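Local coordinates for protein quinone oxidoreductase 1 (PDB 1QOR) that catalyses the NADPH-dependent one-electron reduction of quinones to semiquinones, working as a homodimer of the zinc-containing alcohol dehydrogenase family, at residues Cys158-Ala163 and Gly290-Asp295; Lys167-Val172 and Gly185-Ile190; Arg232-Ser237 and Tyr260-Ser265. All coordinates share one frame; numbering follows the deposited sequence.

Contact 1 (Cys158-Ala163 and Gly290-Asp295)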
loop_
_atom_site.group_PDB
_atom_site.type_symbol
_atom_site.label_atom_id
_atom_site.label_comp_id
_atom_site.label_asym_id
_atom_site.label_seq_id
_atom_site.Cartn_x
_atom_site.Cartn_y
_atom_site.Cartn_z
ATOM N N CYS A 158 9.161 -5.856 -20.702
ATOM C CA CYS A 158 10.346 -6.704 -20.897
ATOM C C CYS A 158 11.564 -5.916 -21.496
ATOM O O CYS A 158 12.675 -5.966 -20.965
ATOM C CB CYS A 158 9.976 -7.854 -21.820
ATOM S SG CYS A 158 8.973 -9.110 -21.058
ATOM N N GLN A 159 11.301 -5.123 -22.543
ATOM C CA GLN A 159 12.303 -4.372 -23.263
ATOM C C GLN A 159 12.818 -3.232 -22.470
ATOM O O GLN A 159 14.025 -2.941 -22.509
ATOM C CB GLN A 159 11.735 -3.921 -24.598
ATOM C CG GLN A 159 11.202 -5.094 -25.420
ATOM C CD GLN A 159 10.658 -4.693 -26.778
ATOM O OE1 GLN A 159 11.434 -4.418 -27.712
ATOM N NE2 GLN A 159 9.303 -4.664 -26.912
ATOM N N TRP A 160 11.923 -2.559 -21.734
ATOM C CA TRP A 160 12.360 -1.448 -20.893
ATOM C C TRP A 160 13.209 -1.963 -19.702
ATOM O O TRP A 160 14.254 -1.379 -19.383
ATOM C CB TRP A 160 11.169 -0.604 -20.411
ATOM C CG TRP A 160 11.561 0.793 -20.145
ATOM C CD1 TRP A 160 12.726 1.232 -19.552
ATOM C CD2 TRP A 160 10.800 1.976 -20.470
ATOM N NE1 TRP A 160 12.724 2.624 -19.488
ATOM C CE2 TRP A 160 11.557 3.097 -20.039
ATOM C CE3 TRP A 160 9.558 2.194 -21.088
ATOM C CZ2 TRP A 160 11.109 4.417 -20.209
ATOM C CZ3 TRP A 160 9.113 3.500 -21.262
ATOM C CH2 TRP A 160 9.889 4.597 -20.823
ATOM N N ALA A 161 12.781 -3.068 -19.084
ATOM C CA ALA A 161 13.522 -3.654 -17.964
ATOM C C ALA A 161 14.954 -4.027 -18.426
ATOM O O ALA A 161 15.943 -3.723 -17.737
ATOM C CB ALA A 161 12.805 -4.841 -17.434
ATOM N N LYS A 162 15.064 -4.686 -19.578
ATOM C CA LYS A 162 16.363 -5.035 -20.151
ATOM C C LYS A 162 17.206 -3.770 -20.370
ATOM O O LYS A 162 18.351 -3.699 -19.939
ATOM C CB LYS A 162 16.155 -5.724 -21.489
ATOM C CG LYS A 162 17.407 -6.110 -22.204
ATOM C CD LYS A 162 17.036 -6.887 -23.463
ATOM C CE LYS A 162 18.094 -6.764 -24.575
ATOM N NZ LYS A 162 17.683 -7.543 -25.810
ATOM N N ALA A 163 16.637 -2.754 -21.004
ATOM C CA ALA A 163 17.384 -1.541 -21.221
ATOM C C ALA A 163 17.900 -0.954 -19.905
ATOM O O ALA A 163 18.933 -0.293 -19.877
ATOM C CB ALA A 163 16.514 -0.524 -21.957
ATOM N N GLY A 290 15.253 2.183 -31.445
ATOM C CA GLY A 290 15.107 0.734 -31.555
ATOM C C GLY A 290 15.308 -0.106 -30.279
ATOM O O GLY A 290 15.345 -1.345 -30.338
ATOM N N VAL A 291 15.462 0.547 -29.126
ATOM C CA VAL A 291 15.627 -0.152 -27.863
ATOM C C VAL A 291 14.294 -0.818 -27.503
ATOM O O VAL A 291 14.264 -1.879 -26.866
ATOM C CB VAL A 291 16.066 0.805 -26.737
ATOM C CG1 VAL A 291 16.086 0.082 -25.394
ATOM C CG2 VAL A 291 17.414 1.382 -27.055
ATOM N N ILE A 292 13.183 -0.223 -27.916
ATOM C CA ILE A 292 11.892 -0.847 -27.653
ATOM C C ILE A 292 11.208 -1.013 -28.995
ATOM O O ILE A 292 11.030 -0.035 -29.693
ATOM C CB ILE A 292 11.041 0.018 -26.684
ATOM C CG1 ILE A 292 11.689 0.015 -25.284
ATOM C CG2 ILE A 292 9.553 -0.459 -26.665
ATOM C CD1 ILE A 292 11.031 0.937 -24.285
ATOM N N LYS A 293 10.898 -2.245 -29.389
ATOM C CA LYS A 293 10.238 -2.531 -30.663
ATOM C C LYS A 293 8.752 -2.631 -30.386
ATOM O O LYS A 293 8.321 -3.370 -29.467
ATOM C CB LYS A 293 10.658 -3.896 -31.222
ATOM C CG LYS A 293 12.149 -4.215 -31.289
ATOM C CD LYS A 293 12.935 -3.178 -32.078
ATOM C CE LYS A 293 14.350 -3.717 -32.441
ATOM N NZ LYS A 293 15.165 -4.208 -31.265
ATOM N N VAL A 294 7.948 -1.948 -31.192
ATOM C CA VAL A 294 6.502 -2.002 -30.976
ATOM C C VAL A 294 5.721 -2.289 -32.247
ATOM O O VAL A 294 4.592 -1.853 -32.386
ATOM C CB VAL A 294 5.932 -0.717 -30.276
ATOM C CG1 VAL A 294 6.583 -0.495 -28.920
ATOM C CG2 VAL A 294 6.115 0.481 -31.138
ATOM N N ASP A 295 6.303 -3.039 -33.166
ATOM C CA ASP A 295 5.605 -3.350 -34.393
ATOM C C ASP A 295 4.505 -4.354 -34.066
ATOM O O ASP A 295 4.651 -5.167 -33.164
ATOM C CB ASP A 295 6.599 -3.860 -35.429
ATOM C CG ASP A 295 7.785 -2.883 -35.625
ATOM O OD1 ASP A 295 7.534 -1.648 -35.772
ATOM O OD2 ASP A 295 8.963 -3.348 -35.607
HETATM O O HOH W 1 15.669 -3.577 -24.842
HETATM O O HOH W 2 14.167 -5.018 -28.226
#

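Contact 2 (Lys167-Val172 and Gly185-Ile190)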
loop_
_atom_site.group_PDB
_atom_site.type_symbol
_atom_site.label_atom_id
_atom_site.label_comp_id
_atom_site.label_asym_id
_atom_site.label_seq_id
_atom_site.Cartn_x
_atom_site.Cartn_y
_atom_site.Cartn_z
ATOM N N LYS A 167 16.401 -7.363 -14.004
ATOM C CA LYS A 167 16.022 -8.742 -14.221
ATOM C C LYS A 167 14.546 -9.080 -14.002
ATOM O O LYS A 167 14.129 -9.576 -12.958
ATOM C CB LYS A 167 16.934 -9.674 -13.409
ATOM C CG LYS A 167 18.445 -9.570 -13.757
ATOM C CD LYS A 167 19.203 -10.577 -12.888
ATOM C CE LYS A 167 20.712 -10.543 -13.089
ATOM N NZ LYS A 167 21.061 -10.562 -14.527
ATOM N N LEU A 168 13.771 -8.868 -15.043
ATOM C CA LEU A 168 12.367 -9.143 -14.983
ATOM C C LEU A 168 12.111 -10.642 -15.034
ATOM O O LEU A 168 12.650 -11.340 -15.902
ATOM C CB LEU A 168 11.646 -8.430 -16.163
ATOM C CG LEU A 168 10.106 -8.534 -16.336
ATOM C CD1 LEU A 168 9.613 -7.218 -16.910
ATOM C CD2 LEU A 168 9.646 -9.701 -17.196
ATOM N N ILE A 169 11.318 -11.131 -14.086
ATOM C CA ILE A 169 10.891 -12.518 -14.060
ATOM C C ILE A 169 9.403 -12.372 -14.486
ATOM O O ILE A 169 8.613 -11.753 -13.773
ATOM C CB ILE A 169 11.008 -13.091 -12.621
ATOM C CG1 ILE A 169 12.462 -13.046 -12.136
ATOM C CG2 ILE A 169 10.332 -14.449 -12.512
ATOM C CD1 ILE A 169 12.592 -13.169 -10.604
ATOM N N GLY A 170 9.025 -12.858 -15.663
ATOM C CA GLY A 170 7.654 -12.685 -16.121
ATOM C C GLY A 170 6.820 -13.931 -15.980
ATOM O O GLY A 170 7.400 -14.993 -15.754
ATOM N N THR A 171 5.488 -13.794 -15.994
ATOM C CA THR A 171 4.592 -14.944 -15.942
ATOM C C THR A 171 3.798 -14.852 -17.219
ATOM O O THR A 171 3.481 -13.746 -17.650
ATOM C CB THR A 171 3.566 -14.894 -14.762
ATOM O OG1 THR A 171 2.765 -13.716 -14.864
ATOM C CG2 THR A 171 4.279 -14.912 -13.418
ATOM N N VAL A 172 3.481 -15.983 -17.839
ATOM C CA VAL A 172 2.715 -16.006 -19.090
ATOM C C VAL A 172 1.861 -17.242 -19.040
ATOM O O VAL A 172 2.119 -18.131 -18.230
ATOM C CB VAL A 172 3.611 -16.118 -20.363
ATOM C CG1 VAL A 172 4.480 -14.881 -20.538
ATOM C CG2 VAL A 172 4.486 -17.383 -20.291
ATOM N N GLY A 185 13.265 -9.857 -23.733
ATOM C CA GLY A 185 14.152 -9.372 -22.687
ATOM C C GLY A 185 13.849 -9.793 -21.263
ATOM O O GLY A 185 14.525 -9.336 -20.352
ATOM N N ALA A 186 12.866 -10.660 -21.055
ATOM C CA ALA A 186 12.581 -11.157 -19.724
ATOM C C ALA A 186 13.765 -12.058 -19.362
ATOM O O ALA A 186 14.216 -12.867 -20.192
ATOM C CB ALA A 186 11.329 -11.980 -19.739
ATOM N N TRP A 187 14.253 -11.937 -18.127
ATOM C CA TRP A 187 15.362 -12.728 -17.641
ATOM C C TRP A 187 14.945 -14.182 -17.518
ATOM O O TRP A 187 15.625 -15.057 -18.024
ATOM C CB TRP A 187 15.834 -12.176 -16.327
ATOM C CG TRP A 187 17.014 -12.894 -15.732
ATOM C CD1 TRP A 187 18.277 -12.992 -16.255
ATOM C CD2 TRP A 187 17.065 -13.506 -14.444
ATOM N NE1 TRP A 187 19.111 -13.601 -15.355
ATOM C CE2 TRP A 187 18.396 -13.931 -14.237
ATOM C CE3 TRP A 187 16.115 -13.728 -13.441
ATOM C CZ2 TRP A 187 18.804 -14.563 -13.067
ATOM C CZ3 TRP A 187 16.520 -14.360 -12.269
ATOM C CH2 TRP A 187 17.854 -14.769 -12.091
ATOM N N GLN A 188 13.822 -14.434 -16.869
ATOM C CA GLN A 188 13.270 -15.778 -16.718
ATOM C C GLN A 188 11.753 -15.610 -16.807
ATOM O O GLN A 188 11.241 -14.497 -16.592
ATOM C CB GLN A 188 13.689 -16.421 -15.386
ATOM C CG GLN A 188 15.204 -16.785 -15.342
ATOM C CD GLN A 188 15.581 -17.708 -14.187
ATOM O OE1 GLN A 188 15.104 -18.836 -14.105
ATOM N NE2 GLN A 188 16.468 -17.233 -13.308
ATOM N N VAL A 189 11.051 -16.692 -17.136
ATOM C CA VAL A 189 9.601 -16.672 -17.304
ATOM C C VAL A 189 9.016 -17.910 -16.660
ATOM O O VAL A 189 9.538 -19.012 -16.833
ATOM C CB VAL A 189 9.225 -16.700 -18.831
ATOM C CG1 VAL A 189 7.732 -16.969 -19.033
ATOM C CG2 VAL A 189 9.653 -15.378 -19.528
ATOM N N ILE A 190 7.914 -17.737 -15.939
ATOM C CA ILE A 190 7.227 -18.839 -15.274
ATOM C C ILE A 190 5.892 -18.916 -15.959
ATOM O O ILE A 190 5.253 -17.900 -16.163
ATOM C CB ILE A 190 6.960 -18.523 -13.766
ATOM C CG1 ILE A 190 8.279 -18.294 -13.021
ATOM C CG2 ILE A 190 6.165 -19.642 -13.100
ATOM C CD1 ILE A 190 8.102 -17.626 -11.682
HETATM O O HOH W 3 15.103 -8.236 -17.767
#

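Contact 3 (Arg232-Ser237 and Tyr260-Ser265). With NDP (NADPH dihydro-nicotinamide-adenine-dinucleotide phosphate), chain D; SO4 (sulfate ion), chain C.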
loop_
_atom_site.group_PDB
_atom_site.type_symbol
_atom_site.label_atom_id
_atom_site.label_comp_id
_atom_site.label_asym_id
_atom_site.label_seq_id
_atom_site.Cartn_x
_atom_site.Cartn_y
_atom_site.Cartn_z
ATOM N N ARG A 232 8.114 -6.242 3.970
ATOM C CA ARG A 232 7.969 -4.842 3.591
ATOM C C ARG A 232 8.073 -4.573 2.111
ATOM O O ARG A 232 8.422 -3.462 1.729
ATOM C CB ARG A 232 8.996 -3.971 4.300
ATOM C CG ARG A 232 8.874 -3.921 5.805
ATOM C CD ARG A 232 9.470 -2.621 6.205
ATOM N NE ARG A 232 10.637 -2.790 7.034
ATOM C CZ ARG A 232 11.584 -1.870 7.170
ATOM N NH1 ARG A 232 11.498 -0.715 6.510
ATOM N NH2 ARG A 232 12.597 -2.099 8.004
ATOM N N GLY A 233 7.816 -5.580 1.287
ATOM C CA GLY A 233 7.852 -5.409 -0.158
ATOM C C GLY A 233 6.634 -4.655 -0.654
ATOM O O GLY A 233 5.684 -4.394 0.108
ATOM N N LEU A 234 6.631 -4.324 -1.940
ATOM C CA LEU A 234 5.546 -3.562 -2.538
ATOM C C LEU A 234 4.784 -4.313 -3.584
ATOM O O LEU A 234 5.374 -4.755 -4.561
ATOM C CB LEU A 234 6.082 -2.293 -3.169
ATOM C CG LEU A 234 5.068 -1.433 -3.944
ATOM C CD1 LEU A 234 4.018 -0.698 -3.040
ATOM C CD2 LEU A 234 5.880 -0.412 -4.741
ATOM N N MET A 235 3.471 -4.443 -3.391
ATOM C CA MET A 235 2.599 -5.120 -4.337
ATOM C C MET A 235 1.904 -4.034 -5.174
ATOM O O MET A 235 1.222 -3.156 -4.602
ATOM C CB MET A 235 1.581 -5.997 -3.580
ATOM C CG MET A 235 0.381 -6.460 -4.400
ATOM S SD MET A 235 0.816 -7.569 -5.762
ATOM C CE MET A 235 -0.738 -8.391 -6.208
ATOM N N VAL A 236 2.156 -4.024 -6.494
ATOM C CA VAL A 236 1.533 -3.066 -7.406
ATOM C C VAL A 236 0.399 -3.730 -8.181
ATOM O O VAL A 236 0.633 -4.525 -9.101
ATOM C CB VAL A 236 2.569 -2.427 -8.371
ATOM C CG1 VAL A 236 1.903 -1.284 -9.226
ATOM C CG2 VAL A 236 3.759 -1.850 -7.561
ATOM N N SER A 237 -0.841 -3.516 -7.732
ATOM C CA SER A 237 -2.017 -4.081 -8.404
ATOM C C SER A 237 -2.465 -3.029 -9.435
ATOM O O SER A 237 -2.969 -1.963 -9.064
ATOM C CB SER A 237 -3.106 -4.320 -7.378
ATOM O OG SER A 237 -4.201 -4.989 -7.978
ATOM N N TYR A 260 3.313 -3.411 1.501
ATOM C CA TYR A 260 2.663 -2.223 0.977
ATOM C C TYR A 260 1.925 -2.653 -0.310
ATOM O O TYR A 260 2.288 -3.640 -0.972
ATOM C CB TYR A 260 3.630 -1.137 0.602
ATOM C CG TYR A 260 4.411 -0.513 1.725
ATOM C CD1 TYR A 260 5.449 -1.205 2.355
ATOM C CD2 TYR A 260 4.223 0.833 2.065
ATOM C CE1 TYR A 260 6.279 -0.572 3.270
ATOM C CE2 TYR A 260 5.058 1.476 2.994
ATOM C CZ TYR A 260 6.066 0.764 3.572
ATOM O OH TYR A 260 6.874 1.393 4.452
ATOM N N VAL A 261 0.802 -2.000 -0.584
ATOM C CA VAL A 261 0.074 -2.240 -1.813
ATOM C C VAL A 261 -0.433 -0.891 -2.345
ATOM O O VAL A 261 -0.740 0.033 -1.573
ATOM C CB VAL A 261 -1.029 -3.321 -1.663
ATOM C CG1 VAL A 261 -1.955 -2.970 -0.571
ATOM C CG2 VAL A 261 -1.828 -3.459 -2.979
ATOM N N THR A 262 -0.442 -0.750 -3.666
ATOM C CA THR A 262 -0.907 0.474 -4.284
ATOM C C THR A 262 -1.651 0.021 -5.504
ATOM O O THR A 262 -1.410 -1.089 -5.987
ATOM C CB THR A 262 0.239 1.425 -4.670
ATOM O OG1 THR A 262 -0.309 2.630 -5.242
ATOM C CG2 THR A 262 1.206 0.755 -5.685
ATOM N N ARG A 263 -2.690 0.778 -5.875
ATOM C CA ARG A 263 -3.490 0.447 -7.052
ATOM C C ARG A 263 -3.487 1.732 -7.890
ATOM O O ARG A 263 -4.376 2.566 -7.772
ATOM C CB ARG A 263 -4.898 0.033 -6.646
ATOM C CG ARG A 263 -5.578 -0.883 -7.658
ATOM C CD ARG A 263 -5.544 -0.319 -9.109
ATOM N NE ARG A 263 -6.154 -1.242 -10.071
ATOM C CZ ARG A 263 -6.199 -1.034 -11.385
ATOM N NH1 ARG A 263 -5.659 0.061 -11.920
ATOM N NH2 ARG A 263 -6.836 -1.903 -12.158
ATOM N N PRO A 264 -2.469 1.895 -8.753
ATOM C CA PRO A 264 -2.327 3.085 -9.603
ATOM C C PRO A 264 -3.064 3.070 -10.950
ATOM O O PRO A 264 -3.502 2.022 -11.448
ATOM C CB PRO A 264 -0.811 3.141 -9.818
ATOM C CG PRO A 264 -0.498 1.677 -10.041
ATOM C CD PRO A 264 -1.355 0.944 -9.000
ATOM N N SER A 265 -3.188 4.263 -11.522
ATOM C CA SER A 265 -3.798 4.439 -12.824
ATOM C C SER A 265 -2.959 5.533 -13.482
ATOM O O SER A 265 -2.202 6.248 -12.811
ATOM C CB SER A 265 -5.281 4.838 -12.721
ATOM O OG SER A 265 -5.396 6.187 -12.325
HETATM P PA NDP D . -2.788 -7.549 -22.550
HETATM O O1A NDP D . -2.473 -7.406 -23.995
HETATM O O2A NDP D . -1.664 -7.717 -21.592
HETATM O O5B NDP D . -3.866 -8.641 -22.326
HETATM C C5B NDP D . -4.188 -9.156 -21.061
HETATM C C4B NDP D . -3.369 -10.387 -20.820
HETATM O O4B NDP D . -3.592 -10.623 -19.436
HETATM C C3B NDP D . -3.809 -11.677 -21.526
HETATM O O3B NDP D . -3.229 -11.726 -22.857
HETATM C C2B NDP D . -3.436 -12.750 -20.514
HETATM O O2B NDP D . -2.128 -13.214 -20.823
HETATM C C1B NDP D . -3.500 -12.002 -19.110
HETATM N N9A NDP D . -4.622 -12.640 -18.403
HETATM C C8A NDP D . -4.570 -13.389 -17.301
HETATM N N7A NDP D . -5.797 -13.827 -16.992
HETATM C C5A NDP D . -6.574 -13.327 -17.927
HETATM C C6A NDP D . -7.942 -13.545 -18.031
HETATM N N6A NDP D . -8.624 -14.292 -17.171
HETATM N N1A NDP D . -8.542 -12.961 -19.069
HETATM C C2A NDP D . -7.875 -12.196 -19.977
HETATM N N3A NDP D . -6.559 -11.998 -19.869
HETATM C C4A NDP D . -5.884 -12.577 -18.833
HETATM O O3 NDP D . -3.481 -6.159 -22.209
HETATM P PN NDP D . -3.004 -4.658 -22.077
HETATM O O1N NDP D . -1.538 -4.495 -22.389
HETATM O O2N NDP D . -4.007 -3.775 -22.785
HETATM O O5D NDP D . -3.236 -4.470 -20.458
HETATM C C5D NDP D . -2.634 -5.271 -19.451
HETATM C C4D NDP D . -3.216 -4.976 -18.109
HETATM O O4D NDP D . -2.788 -3.673 -17.651
HETATM C C3D NDP D . -4.740 -4.962 -18.093
HETATM O O3D NDP D . -5.223 -5.597 -16.905
HETATM C C2D NDP D . -5.036 -3.447 -18.093
HETATM O O2D NDP D . -6.313 -3.165 -17.576
HETATM C C1D NDP D . -3.964 -2.886 -17.205
HETATM N N1N NDP D . -3.452 -1.502 -17.397
HETATM C C2N NDP D . -3.331 -0.671 -16.311
HETATM C C3N NDP D . -2.842 0.608 -16.512
HETATM C C7N NDP D . -2.651 1.558 -15.337
HETATM O O7N NDP D . -2.177 2.677 -15.497
HETATM N N7N NDP D . -3.025 1.075 -14.171
HETATM C C4N NDP D . -2.471 1.058 -17.768
HETATM C C5N NDP D . -2.599 0.195 -18.864
HETATM C C6N NDP D . -3.100 -1.080 -18.663
HETATM P P2B NDP D . -1.654 -14.762 -20.436
HETATM O O1X NDP D . -0.193 -14.766 -20.664
HETATM O O2X NDP D . -2.017 -14.948 -19.025
HETATM O O3X NDP D . -2.441 -15.601 -21.360
HETATM S S SO4 C . -6.746 -0.144 -15.686
HETATM O O1 SO4 C . -7.602 -1.074 -15.170
HETATM O O2 SO4 C . -6.487 -0.437 -17.108
HETATM O O3 SO4 C . -5.684 0.101 -14.787
HETATM O O4 SO4 C . -7.133 1.147 -15.719
HETATM O O HOH W 4 -6.204 -4.061 -9.603
#

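Contact 1 (Cys158-Ala163 and Gly290-Asp295)
Gln159, on helix 152-164 of the Rossmann-type nucleotide-binding domain, reads the backbone of the loop 290-295 much as a neighbouring strand would, its carboxamide pairing with both backbone polar atoms, N and O, of Lys293. The amide N of Lys293 gives a nearly straight bond (177°) to Gln159 OE1 at 2.8 Å, approaching from above the carbonyl plane, while Gln159 NE2 donates to Lys293 O at 3.0 Å, in that carbonyl's plane and on a lone pair. Two bonds from one amide fix its rotation, and NE2 also bonds Leu155 O one turn back in the helix. The side chain reaches across because CG lies anti to the carbonyl carbon (chi1 -55°) and the chain then runs extended to CD.

Apolar contacts flank this polar centre. Ile292 CD1 approaches the Trp160 indole obliquely, near its rim, 3.7 Å from CE3; Leu283 and Leu286 of helix 273-288 pack on the same indole. Farther along the helix, Ala163 CB meets Val291 CG1 at 3.5 Å.

Two waters add further polar links. One molecule donates to Gln159 O and to Val291 O, and a second donates to Gln159 OE1 at 2.8 Å.

Contact 2 (Lys167-Val172 and Gly185-Ile190)
Strands 167-172 and 188-191 run parallel, 28° between the directions of their short segments, as neighbours in the beta-alpha-beta crossover of a Rossmann fold, with helix 175-184 as the connection. Ile169 pairs with Gln188, Gly170 with Val189 and Thr171 with Ile190. Gly170 bonds to both sides of Val189: its N donates to Gln188 O at 2.9 Å and its O accepts from Ile190 N at 2.8 Å. Before these pairs, Leu168 O takes the N-H of Trp187 at 2.8 Å and, weakly, that of Gln188.

Among the side chains, the Trp187 indole is the main platform. Lys167 CD lies over its five-membered ring, 3.8 Å from the centroid, a CH-pi contact 16° off the normal; Gln188 NE2 is above the opposite face, and Ile169 CG1 comes to the edge in plane. A serine at Trp187 would probably leave the aliphatic part of Lys167 without its platform and the lysine chain freer to turn. On the face carrying Val189, Ala178 of the crossover helix packs against that valine and Val172, the latter also touching NADPH. With chi1 of 168° carrying Val189 CG1 anti to its own N, this methyl meets Val172 CG2 at 3.5 Å.

Contact 3 (Arg232-Ser237 and Tyr260-Ser265)
Arg263 leaves its backbone with CG anti to N (chi1 -154°) and then bends at chi2 (-52°), a course that takes CG and CD past Ser237 O and delivers the guanidinium to the nicotinamide end of NADPH. CD lies 3.1 Å from Ser237 O. Beyond it, the guanidinium meets the sulfate with its edge, in plane, NH1 to O3 at 2.9 Å and NH2 to O1 at 3.2 Å; the anion probably comes from the crystallisation liquor. NH1 also donates to Pro264 O at 3.0 Å, and the same carbonyl accepts N7N of NADPH at 2.9 Å, serving arginine and cofactor alike. A water joins Arg263 NE to Ser237 OG.

Behind this site the segments form the last parallel pair of the Rossmann sheet within this chain: Gly233 O and Met235 N bond Tyr260 N and O, and Met235 O and Ser237 N bond Thr262 N and O. The side chains of Leu234 and Tyr260 cross at about a right angle, Leu234 CD1 3.7 Å from Tyr260 CB, as do those of Val236 and Pro264, at CG1 and CG.

Strand 210-215 flanks 233-237 on the inner side, helix 222-227 packs on Met235, and Thr135 of helix 115-135 touches Val236 and Thr262. On its far side strand 260-262 pairs antiparallel with a strand of the second subunit, whose Thr135 O accepts from Tyr260 OH, so the sheet continues through the dimer.

Following the chain from the N terminus, helix 152-164 opens the loop that contact 1 will close 127 residues later, and strand 167-172 comes directly after it. Contact 2 closes first, over a short crossover helix; contact 3 then opens and closes over a longer connection, so the two stand in series and both nest inside contact 1. Contacts 2 and 3 belong to one parallel sheet, at opposite outermost strands within the chain, their centres about 19 Å apart. Contact 1 lies off that sheet, tying helix 152-164 to the loop after helix 273-288. It touches contact 2 through Cys158 SG and Ala186 CB, whereas contact 3 stays about 14 Å from it between nearest atoms.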